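Long-range contact in GNA33 (Neisseria gonorrhoeae FA 1090, PDB 2G5D), which probably cleaves the beta-1,4 linkage between N-acetylmuramic acid and N-acetylglucosamine in peptidoglycan as a lytic transglycosylase, leaving a 1,6-anhydro end: residues I342-G350 and N414-P422. Sequence-based numbering, arbitrary orientation.
Sequences IDRHYITLG and NGMKPEYRP
H345 and R421 bring the two irregular segments together, with their CA atoms 4.6 Å apart and the R421 N donating to H345 O at 2.8 Å. The H345 side chain returns the grip. Its ND1 donates to R421 O at 2.9 Å, almost straight (178°), and the acceptor lies in the imidazole plane. R421 is thus held through both its backbone N and O by one residue. An Asx turn, in which H345 N donates to D343 OD1, shapes the chain here.

The R421 side chain, extended from CG to NE, slants back over E419 and across to T348. Its NH1 donates to T348 OG1 at 3.0 Å, close to the guanidinium plane. E419 CB covers one face of that group. Three waters lie between the segments. Water 3 accepts from R421 NH2, donates to K417 O and is also bonded to T348 OG1.

Y346 and Y420 lie side by side. Their planes are 27° apart, but the rings barely overlap, and the closest atoms are Y346 CE2 and Y420 CD2 at 3.5 Å. Y346 OH is hydrogen-bonded to G38 O, in the loop before strand 40-44.

The contact ties the C-terminal tail, which follows strand 403-413, to the loop between strands 339-342 and 352-358. That loop belongs to the 3D domain, whose family is related to double-psi beta-barrels. T348 and P418 both pack on strand 403-413, and Y346 and P418 touch strand 40-44.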
loop_
_atom_site.group_PDB
_atom_site.type_symbol
_atom_site.label_atom_id
_atom_site.label_comp_id
_atom_site.label_asym_id
_atom_site.label_seq_id
_atom_site.Cartn_x
_atom_site.Cartn_y
_atom_site.Cartn_z
ATOM N N ILE A 342 -5.842 5.221 1.791
ATOM C CA ILE A 342 -6.478 6.336 2.499
ATOM C C ILE A 342 -5.934 6.472 3.930
ATOM O O ILE A 342 -5.134 5.660 4.374
ATOM C CB ILE A 342 -8.044 6.181 2.537
ATOM C CG1 ILE A 342 -8.467 4.747 2.908
ATOM C CG2 ILE A 342 -8.670 6.524 1.181
ATOM C CD1 ILE A 342 -8.258 4.357 4.414
ATOM N N ASP A 343 -6.411 7.485 4.643
ATOM C CA ASP A 343 -6.058 7.706 6.034
ATOM C C ASP A 343 -7.251 7.229 6.854
ATOM O O ASP A 343 -8.344 7.770 6.738
ATOM C CB ASP A 343 -5.732 9.195 6.261
ATOM C CG ASP A 343 -5.433 9.539 7.718
ATOM O OD1 ASP A 343 -5.477 8.667 8.610
ATOM O OD2 ASP A 343 -5.155 10.716 7.986
ATOM N N ARG A 344 -7.019 6.220 7.683
ATOM C CA ARG A 344 -8.073 5.591 8.487
ATOM C C ARG A 344 -8.581 6.412 9.673
ATOM O O ARG A 344 -9.563 6.039 10.313
ATOM C CB ARG A 344 -7.605 4.239 8.989
ATOM C CG ARG A 344 -7.603 3.163 7.936
ATOM C CD ARG A 344 -7.244 1.842 8.579
ATOM N NE ARG A 344 -8.409 1.305 9.276
ATOM C CZ ARG A 344 -8.449 0.116 9.865
ATOM N NH1 ARG A 344 -7.382 -0.671 9.848
ATOM N NH2 ARG A 344 -9.570 -0.286 10.461
ATOM N N HIS A 345 -7.900 7.507 9.984
ATOM C CA HIS A 345 -8.431 8.491 10.911
ATOM C C HIS A 345 -9.719 9.055 10.371
ATOM O O HIS A 345 -10.567 9.515 11.139
ATOM C CB HIS A 345 -7.451 9.648 11.101
ATOM C CG HIS A 345 -6.242 9.305 11.915
ATOM N ND1 HIS A 345 -6.322 8.641 13.117
ATOM C CD2 HIS A 345 -4.929 9.582 11.723
ATOM C CE1 HIS A 345 -5.108 8.501 13.624
ATOM N NE2 HIS A 345 -4.245 9.065 12.799
ATOM N N TYR A 346 -9.839 9.031 9.038
ATOM C CA TYR A 346 -10.873 9.769 8.319
ATOM C C TYR A 346 -11.791 8.890 7.461
ATOM O O TYR A 346 -13.006 9.144 7.398
ATOM C CB TYR A 346 -10.245 10.922 7.511
ATOM C CG TYR A 346 -9.621 11.990 8.412
ATOM C CD1 TYR A 346 -8.239 12.143 8.494
ATOM C CD2 TYR A 346 -10.418 12.798 9.235
ATOM C CE1 TYR A 346 -7.659 13.098 9.348
ATOM C CE2 TYR A 346 -9.853 13.755 10.087
ATOM C CZ TYR A 346 -8.473 13.905 10.132
ATOM O OH TYR A 346 -7.899 14.849 10.959
ATOM N N ILE A 347 -11.222 7.863 6.824
ATOM C CA ILE A 347 -11.965 6.992 5.894
ATOM C C ILE A 347 -12.145 5.610 6.498
ATOM O O ILE A 347 -11.199 5.036 7.035
ATOM C CB ILE A 347 -11.262 6.837 4.484
ATOM C CG1 ILE A 347 -10.934 8.209 3.857
ATOM C CG2 ILE A 347 -12.092 5.927 3.539
ATOM C CD1 ILE A 347 -12.098 9.189 3.778
ATOM N N THR A 348 -13.378 5.105 6.426
ATOM C CA THR A 348 -13.703 3.778 6.926
ATOM C C THR A 348 -13.087 2.764 5.953
ATOM O O THR A 348 -13.270 2.875 4.740
ATOM C CB THR A 348 -15.238 3.598 7.075
ATOM O OG1 THR A 348 -15.745 4.611 7.960
ATOM C CG2 THR A 348 -15.561 2.232 7.668
ATOM N N LEU A 349 -12.326 1.812 6.487
ATOM C CA LEU A 349 -11.564 0.885 5.643
ATOM C C LEU A 349 -12.508 -0.083 4.926
ATOM O O LEU A 349 -13.354 -0.701 5.548
ATOM C CB LEU A 349 -10.462 0.132 6.428
ATOM C CG LEU A 349 -9.456 -0.670 5.583
ATOM C CD1 LEU A 349 -8.529 0.246 4.727
ATOM C CD2 LEU A 349 -8.635 -1.580 6.480
ATOM N N GLY A 350 -12.354 -0.181 3.614
ATOM C CA GLY A 350 -13.230 -0.984 2.759
ATOM C C GLY A 350 -14.271 -0.193 1.965
ATOM O O GLY A 350 -14.890 -0.732 1.049
ATOM N N ASN A 414 -26.300 2.692 3.882
ATOM C CA ASN A 414 -27.331 3.606 4.412
ATOM C C ASN A 414 -27.512 3.433 5.912
ATOM O O ASN A 414 -27.756 2.318 6.375
ATOM C CB ASN A 414 -28.686 3.324 3.775
ATOM C CG ASN A 414 -28.689 3.482 2.284
ATOM O OD1 ASN A 414 -27.947 4.277 1.726
ATOM N ND2 ASN A 414 -29.571 2.749 1.628
ATOM N N GLY A 415 -27.403 4.531 6.666
ATOM C CA GLY A 415 -27.520 4.470 8.117
ATOM C C GLY A 415 -26.196 4.537 8.849
ATOM O O GLY A 415 -26.123 5.037 9.960
ATOM N N MET A 416 -25.136 4.033 8.223
ATOM C CA MET A 416 -23.813 4.084 8.827
ATOM C C MET A 416 -23.170 5.460 8.595
ATOM O O MET A 416 -23.066 5.939 7.461
ATOM C CB MET A 416 -22.928 2.957 8.291
ATOM C CG MET A 416 -21.501 2.970 8.820
ATOM S SD MET A 416 -20.360 1.938 7.872
ATOM C CE MET A 416 -21.004 0.307 8.217
ATOM N N LYS A 417 -22.748 6.090 9.681
ATOM C CA LYS A 417 -22.146 7.405 9.595
ATOM C C LYS A 417 -20.638 7.282 9.465
ATOM O O LYS A 417 -20.050 6.306 9.927
ATOM C CB LYS A 417 -22.566 8.279 10.794
ATOM C CG LYS A 417 -24.018 8.770 10.670
ATOM C CD LYS A 417 -24.296 9.999 11.491
ATOM C CE LYS A 417 -25.105 9.662 12.724
ATOM N NZ LYS A 417 -26.485 9.320 12.327
ATOM N N PRO A 418 -20.001 8.266 8.816
ATOM C CA PRO A 418 -18.560 8.319 8.851
ATOM C C PRO A 418 -18.115 8.703 10.268
ATOM O O PRO A 418 -18.904 9.196 11.080
ATOM C CB PRO A 418 -18.233 9.404 7.837
ATOM C CG PRO A 418 -19.424 10.271 7.824
ATOM C CD PRO A 418 -20.579 9.396 8.069
ATOM N N GLU A 419 -16.862 8.452 10.583
ATOM C CA GLU A 419 -16.421 8.717 11.921
ATOM C C GLU A 419 -14.953 9.065 11.880
ATOM O O GLU A 419 -14.165 8.419 11.192
ATOM C CB GLU A 419 -16.661 7.481 12.791
ATOM C CG GLU A 419 -16.260 7.633 14.217
ATOM C CD GLU A 419 -16.390 6.323 14.982
ATOM O OE1 GLU A 419 -17.006 5.377 14.441
ATOM O OE2 GLU A 419 -15.862 6.250 16.113
ATOM N N TYR A 420 -14.609 10.109 12.618
ATOM C CA TYR A 420 -13.235 10.426 12.890
ATOM C C TYR A 420 -12.756 9.444 13.958
ATOM O O TYR A 420 -13.384 9.290 15.021
ATOM C CB TYR A 420 -13.108 11.887 13.321
ATOM C CG TYR A 420 -11.752 12.263 13.885
ATOM C CD1 TYR A 420 -11.626 12.745 15.196
ATOM C CD2 TYR A 420 -10.595 12.123 13.118
ATOM C CE1 TYR A 420 -10.380 13.091 15.717
ATOM C CE2 TYR A 420 -9.361 12.459 13.620
ATOM C CZ TYR A 420 -9.257 12.941 14.919
ATOM O OH TYR A 420 -8.020 13.270 15.395
ATOM N N ARG A 421 -11.655 8.766 13.656
ATOM C CA ARG A 421 -11.139 7.707 14.488
ATOM C C ARG A 421 -9.724 8.063 14.935
ATOM O O ARG A 421 -8.748 7.682 14.279
ATOM C CB ARG A 421 -11.177 6.374 13.729
ATOM C CG ARG A 421 -12.605 5.905 13.429
ATOM C CD ARG A 421 -12.656 4.486 12.877
ATOM N NE ARG A 421 -14.032 4.014 12.687
ATOM C CZ ARG A 421 -14.737 4.134 11.569
ATOM N NH1 ARG A 421 -14.217 4.721 10.493
ATOM N NH2 ARG A 421 -15.977 3.662 11.533
ATOM N N PRO A 422 -9.610 8.792 16.067
ATOM C CA PRO A 422 -8.319 9.285 16.558
ATOM C C PRO A 422 -7.350 8.154 16.899
ATOM O O PRO A 422 -7.699 6.967 16.888
ATOM C CB PRO A 422 -8.698 10.066 17.819
ATOM C CG PRO A 422 -10.013 9.510 18.246
ATOM C CD PRO A 422 -10.717 9.179 16.965
ATOM O OXT PRO A 422 -6.178 8.409 17.186
HETATM O O HOH W 1 -12.462 6.797 9.841
HETATM O O HOH W 2 -15.311 7.505 8.251
HETATM O O HOH W 3 -18.048 4.388 9.235
#